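Local coordinates for protein putative fructosamine-3-kinase (Thermobifida fusca YX, PDB 3F7W) that probably acts as a kinase of the fructosamine kinase family, transferring phosphate to sugar-modified amines, at residues A[194-199]-A[223-228]; A[103-108]-A[205-210]; A[217-222]-A[243-248]. All coordinates share one frame; numbering follows the deposited sequence.

Contact 1: A[194-199]-A[223-228]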
loop_
_atom_site.group_PDB
_atom_site.type_symbol
_atom_site.label_atom_id
_atom_site.label_comp_id
_atom_site.label_asym_id
_atom_site.label_seq_id
_atom_site.Cartn_x
_atom_site.Cartn_y
_atom_site.Cartn_z
ATOM N N ASP A 194 -1.225 -0.657 0.644
ATOM C CA ASP A 194 -1.989 0.594 0.674
ATOM C C ASP A 194 -2.737 0.818 -0.643
ATOM O O ASP A 194 -2.675 1.910 -1.266
ATOM C CB ASP A 194 -1.061 1.768 0.985
ATOM C CG ASP A 194 -1.810 3.021 1.428
ATOM O OD1 ASP A 194 -2.933 2.925 1.983
ATOM O OD2 ASP A 194 -1.247 4.112 1.219
ATOM N N LEU A 195 -3.468 -0.217 -1.080
ATOM C CA LEU A 195 -4.029 -0.230 -2.411
ATOM C C LEU A 195 -5.436 0.339 -2.446
ATOM O O LEU A 195 -6.420 -0.379 -2.643
ATOM C CB LEU A 195 -3.995 -1.653 -2.999
ATOM C CG LEU A 195 -4.168 -1.756 -4.516
ATOM C CD1 LEU A 195 -2.971 -1.096 -5.217
ATOM C CD2 LEU A 195 -4.402 -3.253 -4.958
ATOM N N TRP A 196 -5.531 1.647 -2.287
ATOM C CA TRP A 196 -6.796 2.377 -2.527
ATOM C C TRP A 196 -6.705 3.082 -3.881
ATOM O O TRP A 196 -5.626 3.119 -4.502
ATOM C CB TRP A 196 -7.120 3.340 -1.368
ATOM C CG TRP A 196 -6.177 4.497 -1.285
ATOM C CD1 TRP A 196 -4.914 4.486 -0.816
ATOM C CD2 TRP A 196 -6.444 5.831 -1.722
ATOM N NE1 TRP A 196 -4.360 5.754 -0.916
ATOM C CE2 TRP A 196 -5.289 6.595 -1.469
ATOM C CE3 TRP A 196 -7.565 6.461 -2.267
ATOM C CZ2 TRP A 196 -5.207 7.952 -1.791
ATOM C CZ3 TRP A 196 -7.486 7.804 -2.579
ATOM C CH2 TRP A 196 -6.323 8.538 -2.327
ATOM N N ASN A 197 -7.832 3.631 -4.349
ATOM C CA ASN A 197 -7.951 4.071 -5.749
ATOM C C ASN A 197 -6.904 5.119 -6.179
ATOM O O ASN A 197 -6.473 5.133 -7.334
ATOM C CB ASN A 197 -9.377 4.578 -6.073
ATOM C CG ASN A 197 -9.794 5.749 -5.195
ATOM O OD1 ASN A 197 -9.335 6.884 -5.403
ATOM N ND2 ASN A 197 -10.651 5.494 -4.219
ATOM N N GLY A 198 -6.464 5.936 -5.233
ATOM C CA GLY A 198 -5.486 6.988 -5.508
ATOM C C GLY A 198 -4.085 6.443 -5.743
ATOM O O GLY A 198 -3.212 7.158 -6.226
ATOM N N ASN A 199 -3.875 5.184 -5.400
ATOM C CA ASN A 199 -2.598 4.507 -5.661
ATOM C C ASN A 199 -2.667 3.564 -6.862
ATOM O O ASN A 199 -1.775 2.751 -7.067
ATOM C CB ASN A 199 -2.120 3.794 -4.390
ATOM C CG ASN A 199 -1.537 4.748 -3.357
ATOM O OD1 ASN A 199 -1.097 5.863 -3.696
ATOM N ND2 ASN A 199 -1.553 4.326 -2.073
ATOM N N LEU A 223 -7.461 -6.308 -1.888
ATOM C CA LEU A 223 -8.792 -6.264 -2.494
ATOM C C LEU A 223 -9.792 -5.549 -1.589
ATOM O O LEU A 223 -10.695 -4.875 -2.073
ATOM C CB LEU A 223 -9.268 -7.674 -2.847
ATOM C CG LEU A 223 -8.846 -8.199 -4.234
ATOM C CD1 LEU A 223 -7.423 -7.818 -4.554
ATOM C CD2 LEU A 223 -9.039 -9.699 -4.308
ATOM N N ALA A 224 -9.628 -5.695 -0.278
ATOM C CA ALA A 224 -10.504 -5.018 0.677
ATOM C C ALA A 224 -10.226 -3.505 0.671
ATOM O O ALA A 224 -11.134 -2.719 0.874
ATOM C CB ALA A 224 -10.333 -5.587 2.082
HETATM N N MSE A 225 -8.979 -3.115 0.430
HETATM C CA MSE A 225 -8.630 -1.696 0.348
HETATM C C MSE A 225 -9.211 -1.079 -0.913
HETATM O O MSE A 225 -9.666 0.069 -0.888
HETATM C CB MSE A 225 -7.109 -1.478 0.412
HETATM C CG MSE A 225 -6.681 -0.057 0.478
HETATM SE SE MSE A 225 -7.324 0.751 2.161
HETATM C CE MSE A 225 -6.032 2.252 2.389
ATOM N N LEU A 226 -9.185 -1.824 -2.017
ATOM C CA LEU A 226 -9.857 -1.361 -3.252
ATOM C C LEU A 226 -11.345 -1.106 -2.988
ATOM O O LEU A 226 -11.914 -0.106 -3.431
ATOM C CB LEU A 226 -9.665 -2.360 -4.394
ATOM C CG LEU A 226 -8.241 -2.452 -4.956
ATOM C CD1 LEU A 226 -8.185 -3.640 -5.949
ATOM C CD2 LEU A 226 -7.824 -1.096 -5.604
ATOM N N ALA A 227 -11.962 -1.992 -2.214
ATOM C CA ALA A 227 -13.350 -1.879 -1.884
ATOM C C ALA A 227 -13.611 -0.721 -0.910
ATOM O O ALA A 227 -14.591 -0.023 -1.062
ATOM C CB ALA A 227 -13.882 -3.236 -1.309
ATOM N N LEU A 228 -12.732 -0.517 0.067
ATOM C CA LEU A 228 -12.998 0.435 1.137
ATOM C C LEU A 228 -13.294 1.846 0.607
ATOM O O LEU A 228 -14.272 2.474 1.010
ATOM C CB LEU A 228 -11.840 0.454 2.104
ATOM C CG LEU A 228 -11.928 1.370 3.333
ATOM C CD1 LEU A 228 -13.172 1.074 4.116
ATOM C CD2 LEU A 228 -10.706 1.166 4.217
HETATM O O HOH W 1 -10.010 2.211 -2.857
#
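The indole of Trp-196 takes the methyl end of Met-225, modelled as selenomethionine, at an oblique angle, with CE 4.1 Å from CD1. One face of the same ring is covered from within its own loop, where Gly-198 N stands above the plane and toward the rim. A second flat group, the carboxylate of Asp-194, meets the same methyl: OD1 lies 3.2 Å from Met-225 CE, a van der Waals approach across crossing side chains. The Asn-199 amide is fixed in rotation by its bond to the Asp-194 backbone, ND2 to O at 2.8 Å and 172°, with the acceptor almost in the amide plane; a weak second bond runs to OD2 of Asp-194.

Loop 194-199 follows strand 189-191 and belongs to the sequence HGDLWNGN, which matches the catalytic loop of the kinase-like fold. By sequence, Asp-194 and Asn-199 probably correspond to the catalytic aspartate and the metal-binding asparagine of kinase-like relatives.

Helix 219-229 packs on this loop through Met-225 and Leu-226. Met-225 starts with CG anti to the backbone N (chi1 -174°) and then bends at chi2 (64°), which lays CG against the Leu-195 carbonyl, 3.1 Å from its O, and carries CE on to Asp-194. Leu-195 is the centre of an inverse gamma turn. Its O comes near Leu-226 N, but at an angle too poor for a hydrogen bond. The side chains of Leu-195 and Leu-226 cross, CG to CD2 at 3.9 Å, and both also touch Leu-109 of helix 99-114. Water 1 lies between the two backbones, 2.9 Å from Met-225 O, and accepts a weak bond from Asn-197 N.

Contact 2: A[103-108]-A[205-210]; sequences ERFGHQ and DGAVVI
Gln-108 OE1 receives the N-H of Ala-207 at 3.0 Å, an almost straight bond (163°) that lies in the amide's carbonyl plane and uses a lone pair. The other end of this amide is held too: NE2 donates to Gly-73 O and to water 2, which in turn donates to Ala-207 O at 2.7 Å. One side chain therefore serves both backbone polar atoms of Ala-207, the N-H directly and the carbonyl through water, and the bonds at both ends fix which way the amide is flipped. A leucine in place of Gln-108 would probably leave Ala-207 N without this acceptor, and Gly-73 O and water 2 without the NE2 donor.

The second bond is less ideal. Arg-104 NE reaches Asp-205 O at 2.9 Å with the N-H bent to 139°; the oxygen lies in the guanidinium plane, yet the nitrogen stands above the carbonyl plane. A bend at chi3 (70°) folds the arginine over this carbonyl, its CD resting beside the same oxygen.

Strands 200-203 and 206-209 form the short antiparallel hairpin that follows the presumed catalytic loop, and helix 99-114 packs on it; the axes of segments 103-108 and 206-209 come within 6.4 Å. Gly-206 allows the close approach: its CA is 3.3 Å from Gln-108 OE1, and a CB there would collide with that oxygen.

Further along, the Phe-105 ring is the main apolar element. Ala-207 CB sits over one face, 3.9 Å from the centroid and near the ring normal, a CH-pi contact. Val-209 CG1 meets the ring edge, 3.7 Å from CE1. Val-200 of the partner strand and Val-237 of helix 234-244 also touch this phenylalanine.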
loop_
_atom_site.group_PDB
_atom_site.type_symbol
_atom_site.label_atom_id
_atom_site.label_comp_id
_atom_site.label_asym_id
_atom_site.label_seq_id
_atom_site.Cartn_x
_atom_site.Cartn_y
_atom_site.Cartn_z
ATOM N N GLU A 103 -10.120 -5.526 -16.385
ATOM C CA GLU A 103 -9.911 -6.973 -16.484
ATOM C C GLU A 103 -8.426 -7.318 -16.484
ATOM O O GLU A 103 -7.973 -8.247 -15.793
ATOM C CB GLU A 103 -10.566 -7.516 -17.746
ATOM C CG GLU A 103 -12.060 -7.310 -17.791
ATOM C CD GLU A 103 -12.648 -7.773 -19.117
ATOM O OE1 GLU A 103 -12.040 -8.681 -19.734
ATOM O OE2 GLU A 103 -13.701 -7.225 -19.529
ATOM N N ARG A 104 -7.644 -6.531 -17.211
ATOM C CA ARG A 104 -6.222 -6.807 -17.306
ATOM C C ARG A 104 -5.545 -6.559 -15.944
ATOM O O ARG A 104 -4.701 -7.343 -15.511
ATOM C CB ARG A 104 -5.606 -5.967 -18.415
ATOM C CG ARG A 104 -6.104 -6.388 -19.824
ATOM C CD ARG A 104 -5.416 -5.588 -20.908
ATOM N NE ARG A 104 -4.024 -6.015 -20.961
ATOM C CZ ARG A 104 -3.579 -7.052 -21.667
ATOM N NH1 ARG A 104 -4.410 -7.774 -22.427
ATOM N NH2 ARG A 104 -2.285 -7.364 -21.616
ATOM N N PHE A 105 -5.995 -5.530 -15.241
ATOM C CA PHE A 105 -5.440 -5.193 -13.923
ATOM C C PHE A 105 -5.721 -6.296 -12.904
ATOM O O PHE A 105 -4.876 -6.608 -12.081
ATOM C CB PHE A 105 -5.987 -3.855 -13.469
ATOM C CG PHE A 105 -5.454 -3.388 -12.150
ATOM C CD1 PHE A 105 -4.089 -3.444 -11.865
ATOM C CD2 PHE A 105 -6.325 -2.927 -11.162
ATOM C CE1 PHE A 105 -3.610 -2.986 -10.624
ATOM C CE2 PHE A 105 -5.851 -2.486 -9.959
ATOM C CZ PHE A 105 -4.480 -2.535 -9.682
ATOM N N GLY A 106 -6.905 -6.914 -12.986
ATOM C CA GLY A 106 -7.234 -8.071 -12.148
ATOM C C GLY A 106 -6.202 -9.179 -12.280
ATOM O O GLY A 106 -5.725 -9.724 -11.298
ATOM N N HIS A 107 -5.850 -9.507 -13.506
ATOM C CA HIS A 107 -4.810 -10.507 -13.757
ATOM C C HIS A 107 -3.433 -10.089 -13.217
ATOM O O HIS A 107 -2.693 -10.912 -12.671
ATOM C CB HIS A 107 -4.704 -10.775 -15.256
ATOM C CG HIS A 107 -5.901 -11.469 -15.845
ATOM N ND1 HIS A 107 -6.122 -11.525 -17.207
ATOM C CD2 HIS A 107 -6.914 -12.167 -15.272
ATOM C CE1 HIS A 107 -7.225 -12.219 -17.441
ATOM N NE2 HIS A 107 -7.730 -12.614 -16.286
ATOM N N GLN A 108 -3.069 -8.827 -13.428
ATOM C CA GLN A 108 -1.821 -8.276 -12.942
ATOM C C GLN A 108 -1.696 -8.430 -11.437
ATOM O O GLN A 108 -0.640 -8.825 -10.928
ATOM C CB GLN A 108 -1.688 -6.790 -13.297
ATOM C CG GLN A 108 -1.535 -6.437 -14.777
ATOM C CD GLN A 108 -1.430 -4.952 -14.984
ATOM O OE1 GLN A 108 -2.450 -4.214 -14.942
ATOM N NE2 GLN A 108 -0.183 -4.464 -15.114
ATOM N N ASP A 205 -3.909 -0.560 -20.925
ATOM C CA ASP A 205 -3.762 -2.015 -20.945
ATOM C C ASP A 205 -3.706 -2.627 -19.545
ATOM O O ASP A 205 -3.239 -3.733 -19.376
ATOM C CB ASP A 205 -2.498 -2.395 -21.740
ATOM C CG ASP A 205 -1.222 -1.826 -21.132
ATOM O OD1 ASP A 205 -1.296 -0.922 -20.257
ATOM O OD2 ASP A 205 -0.126 -2.281 -21.543
ATOM N N GLY A 206 -4.223 -1.926 -18.548
ATOM C CA GLY A 206 -4.113 -2.352 -17.161
ATOM C C GLY A 206 -3.934 -1.142 -16.283
ATOM O O GLY A 206 -4.425 -0.066 -16.599
ATOM N N ALA A 207 -3.216 -1.298 -15.175
ATOM C CA ALA A 207 -2.959 -0.168 -14.282
ATOM C C ALA A 207 -1.593 -0.312 -13.616
ATOM O O ALA A 207 -1.007 -1.403 -13.571
ATOM C CB ALA A 207 -4.054 -0.035 -13.234
ATOM N N VAL A 208 -1.103 0.799 -13.114
ATOM C CA VAL A 208 0.138 0.857 -12.349
ATOM C C VAL A 208 -0.187 1.217 -10.886
ATOM O O VAL A 208 -1.022 2.096 -10.606
ATOM C CB VAL A 208 1.119 1.890 -12.960
ATOM C CG1 VAL A 208 2.332 2.137 -12.063
ATOM C CG2 VAL A 208 1.532 1.435 -14.385
ATOM N N VAL A 209 0.486 0.530 -9.965
ATOM C CA VAL A 209 0.261 0.718 -8.526
ATOM C C VAL A 209 1.438 1.485 -7.959
ATOM O O VAL A 209 2.595 1.173 -8.250
ATOM C CB VAL A 209 0.019 -0.631 -7.772
ATOM C CG1 VAL A 209 -1.179 -1.365 -8.380
ATOM C CG2 VAL A 209 1.264 -1.540 -7.778
ATOM N N ILE A 210 1.138 2.508 -7.167
ATOM C CA ILE A 210 2.183 3.415 -6.652
ATOM C C ILE A 210 2.108 3.506 -5.133
ATOM O O ILE A 210 1.125 3.044 -4.504
ATOM C CB ILE A 210 2.096 4.816 -7.293
ATOM C CG1 ILE A 210 0.730 5.455 -7.022
ATOM C CG2 ILE A 210 2.442 4.780 -8.795
ATOM C CD1 ILE A 210 0.676 6.988 -7.229
HETATM O O HOH W 2 0.653 -1.711 -15.730
#

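Contact 3: A[217-222]-A[243-248]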
loop_
_atom_site.group_PDB
_atom_site.type_symbol
_atom_site.label_atom_id
_atom_site.label_comp_id
_atom_site.label_asym_id
_atom_site.label_seq_id
_atom_site.Cartn_x
_atom_site.Cartn_y
_atom_site.Cartn_z
ATOM N N GLY A 217 1.527 -10.436 3.304
ATOM C CA GLY A 217 0.235 -10.116 3.934
ATOM C C GLY A 217 -0.822 -11.034 3.372
ATOM O O GLY A 217 -0.529 -11.875 2.508
ATOM N N HIS A 218 -2.047 -10.887 3.854
ATOM C CA HIS A 218 -3.149 -11.609 3.282
ATOM C C HIS A 218 -3.566 -10.894 2.015
ATOM O O HIS A 218 -3.808 -9.694 2.027
ATOM C CB HIS A 218 -4.314 -11.686 4.273
ATOM C CG HIS A 218 -5.244 -12.814 4.004
ATOM N ND1 HIS A 218 -5.892 -12.975 2.792
ATOM C CD2 HIS A 218 -5.611 -13.861 4.778
ATOM C CE1 HIS A 218 -6.650 -14.059 2.853
ATOM N NE2 HIS A 218 -6.504 -14.609 4.048
ATOM N N ARG A 219 -3.665 -11.632 0.919
ATOM C CA ARG A 219 -4.036 -11.010 -0.363
ATOM C C ARG A 219 -5.405 -10.319 -0.311
ATOM O O ARG A 219 -5.624 -9.357 -1.016
ATOM C CB ARG A 219 -3.976 -12.022 -1.498
ATOM C CG ARG A 219 -4.930 -13.208 -1.407
ATOM C CD ARG A 219 -4.322 -14.445 -2.120
ATOM N NE ARG A 219 -5.266 -15.558 -2.263
ATOM C CZ ARG A 219 -5.969 -15.851 -3.364
ATOM N NH1 ARG A 219 -5.898 -15.117 -4.456
ATOM N NH2 ARG A 219 -6.793 -16.898 -3.360
ATOM N N GLU A 220 -6.318 -10.812 0.539
ATOM C CA GLU A 220 -7.614 -10.156 0.747
ATOM C C GLU A 220 -7.480 -8.705 1.212
ATOM O O GLU A 220 -8.355 -7.910 0.935
ATOM C CB GLU A 220 -8.520 -10.972 1.672
ATOM C CG GLU A 220 -9.033 -12.294 1.002
ATOM C CD GLU A 220 -9.849 -13.198 1.926
ATOM O OE1 GLU A 220 -10.521 -12.702 2.867
ATOM O OE2 GLU A 220 -9.839 -14.414 1.681
ATOM N N ALA A 221 -6.368 -8.357 1.883
ATOM C CA ALA A 221 -6.117 -6.991 2.329
ATOM C C ALA A 221 -6.177 -6.016 1.168
ATOM O O ALA A 221 -6.856 -4.995 1.239
ATOM C CB ALA A 221 -4.745 -6.876 3.063
ATOM N N ASP A 222 -5.466 -6.320 0.092
ATOM C CA ASP A 222 -5.389 -5.375 -1.042
ATOM C C ASP A 222 -6.759 -5.198 -1.693
ATOM O O ASP A 222 -7.181 -4.091 -2.007
ATOM C CB ASP A 222 -4.369 -5.855 -2.097
ATOM C CG ASP A 222 -2.893 -5.466 -1.765
ATOM O OD1 ASP A 222 -2.609 -4.731 -0.789
ATOM O OD2 ASP A 222 -2.003 -5.926 -2.522
ATOM N N GLU A 243 -10.743 -15.221 -11.595
ATOM C CA GLU A 243 -10.617 -16.204 -12.671
ATOM C C GLU A 243 -9.331 -16.965 -12.521
ATOM O O GLU A 243 -9.298 -18.161 -12.768
ATOM C CB GLU A 243 -10.553 -15.552 -14.041
ATOM C CG GLU A 243 -11.857 -15.075 -14.597
ATOM C CD GLU A 243 -11.669 -14.208 -15.840
ATOM O OE1 GLU A 243 -10.504 -13.991 -16.318
ATOM O OE2 GLU A 243 -12.707 -13.741 -16.331
ATOM N N VAL A 244 -8.274 -16.256 -12.129
ATOM C CA VAL A 244 -6.920 -16.785 -12.160
ATOM C C VAL A 244 -6.382 -17.196 -10.782
ATOM O O VAL A 244 -5.533 -18.073 -10.700
ATOM C CB VAL A 244 -5.934 -15.793 -12.841
ATOM C CG1 VAL A 244 -6.390 -15.471 -14.277
ATOM C CG2 VAL A 244 -5.810 -14.549 -12.062
ATOM N N ALA A 245 -6.837 -16.531 -9.720
ATOM C CA ALA A 245 -6.443 -16.869 -8.353
ATOM C C ALA A 245 -7.654 -16.742 -7.439
ATOM O O ALA A 245 -7.671 -15.882 -6.575
ATOM C CB ALA A 245 -5.301 -15.965 -7.867
ATOM N N PRO A 246 -8.670 -17.612 -7.628
ATOM C CA PRO A 246 -9.914 -17.470 -6.874
ATOM C C PRO A 246 -9.691 -17.311 -5.378
ATOM O O PRO A 246 -8.945 -18.082 -4.773
ATOM C CB PRO A 246 -10.668 -18.783 -7.169
ATOM C CG PRO A 246 -9.650 -19.688 -7.831
ATOM C CD PRO A 246 -8.731 -18.766 -8.539
ATOM N N LEU A 247 -10.351 -16.322 -4.795
ATOM C CA LEU A 247 -10.285 -16.108 -3.372
ATOM C C LEU A 247 -10.966 -17.301 -2.639
ATOM O O LEU A 247 -11.839 -17.979 -3.192
ATOM C CB LEU A 247 -10.923 -14.757 -3.015
ATOM C CG LEU A 247 -10.160 -13.487 -3.430
ATOM C CD1 LEU A 247 -11.043 -12.284 -3.259
ATOM C CD2 LEU A 247 -8.882 -13.305 -2.620
ATOM N N ALA A 248 -10.545 -17.552 -1.405
ATOM C CA ALA A 248 -11.138 -18.576 -0.557
ATOM C C ALA A 248 -12.602 -18.263 -0.299
ATOM O O ALA A 248 -13.011 -17.089 -0.270
ATOM C CB ALA A 248 -10.382 -18.676 0.764
HETATM O O HOH W 3 -8.481 -15.936 -0.259
#
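Arg-219 NH1 gives one bond to Ala-245 O, 2.9 Å and nearly straight at 171°, and another to Tyr-241 OH. NH2 reaches Pro-246 O at 2.8 Å, more bent at 142°. Both carbonyl oxygens lie close to the guanidinium plane, so the group grips two successive backbone carbonyls with its edge, just where Ala-245 leaves the end of helix 234-244. Glu-186 forms a salt bridge with NE and probably offsets part of its charge. The chain runs extended from CG to NE (chi3 -171°), which carries the guanidinium out to these carbonyls, and Leu-247 CD2 lies over the centre of one guanidinium face, 3.9 Å from CZ. The same methyl packs against Glu-220 CG at 3.8 Å. Beyond CG, Glu-220 stretches to a salt bridge between OE2 and Arg-254, while water 3 donates to OE2 and accepts from Ala-248 N.

His-218 occupies the N-cap of helix 219-229 and its ND1 accepts from Glu-220 N at 3.2 Å. One turn on, Asp-222 receives the backbone N-H groups of His-192 and Gly-193, an arrangement resembling the helix-F aspartate that braces the catalytic loop in protein kinases.

In the fold
Along the chain the segments run 103-108, 194-199, 205-210, 217-222, 223-228 and 243-248, so contact 1 interleaves with each of the others while contact 2 closes before contact 3 opens. Centres of contacts 1 and 2, and of 1 and 3, are about 13 Å apart; those of 2 and 3 about 15 Å. Contacts 1 and 3 share helix 219-229, with Leu-195 CD2 3.9 Å from Asp-222 CB. Asn-199 O and Ile-210 N, 2.9 Å apart, probably bond contact 1 to contact 2, and His-107 meets Glu-243 between 2 and 3. Helices 99-114 and 219-229 pack against the presumed catalytic loop, helix 99-114 also against the following hairpin, and helix 234-244 packs on both helices.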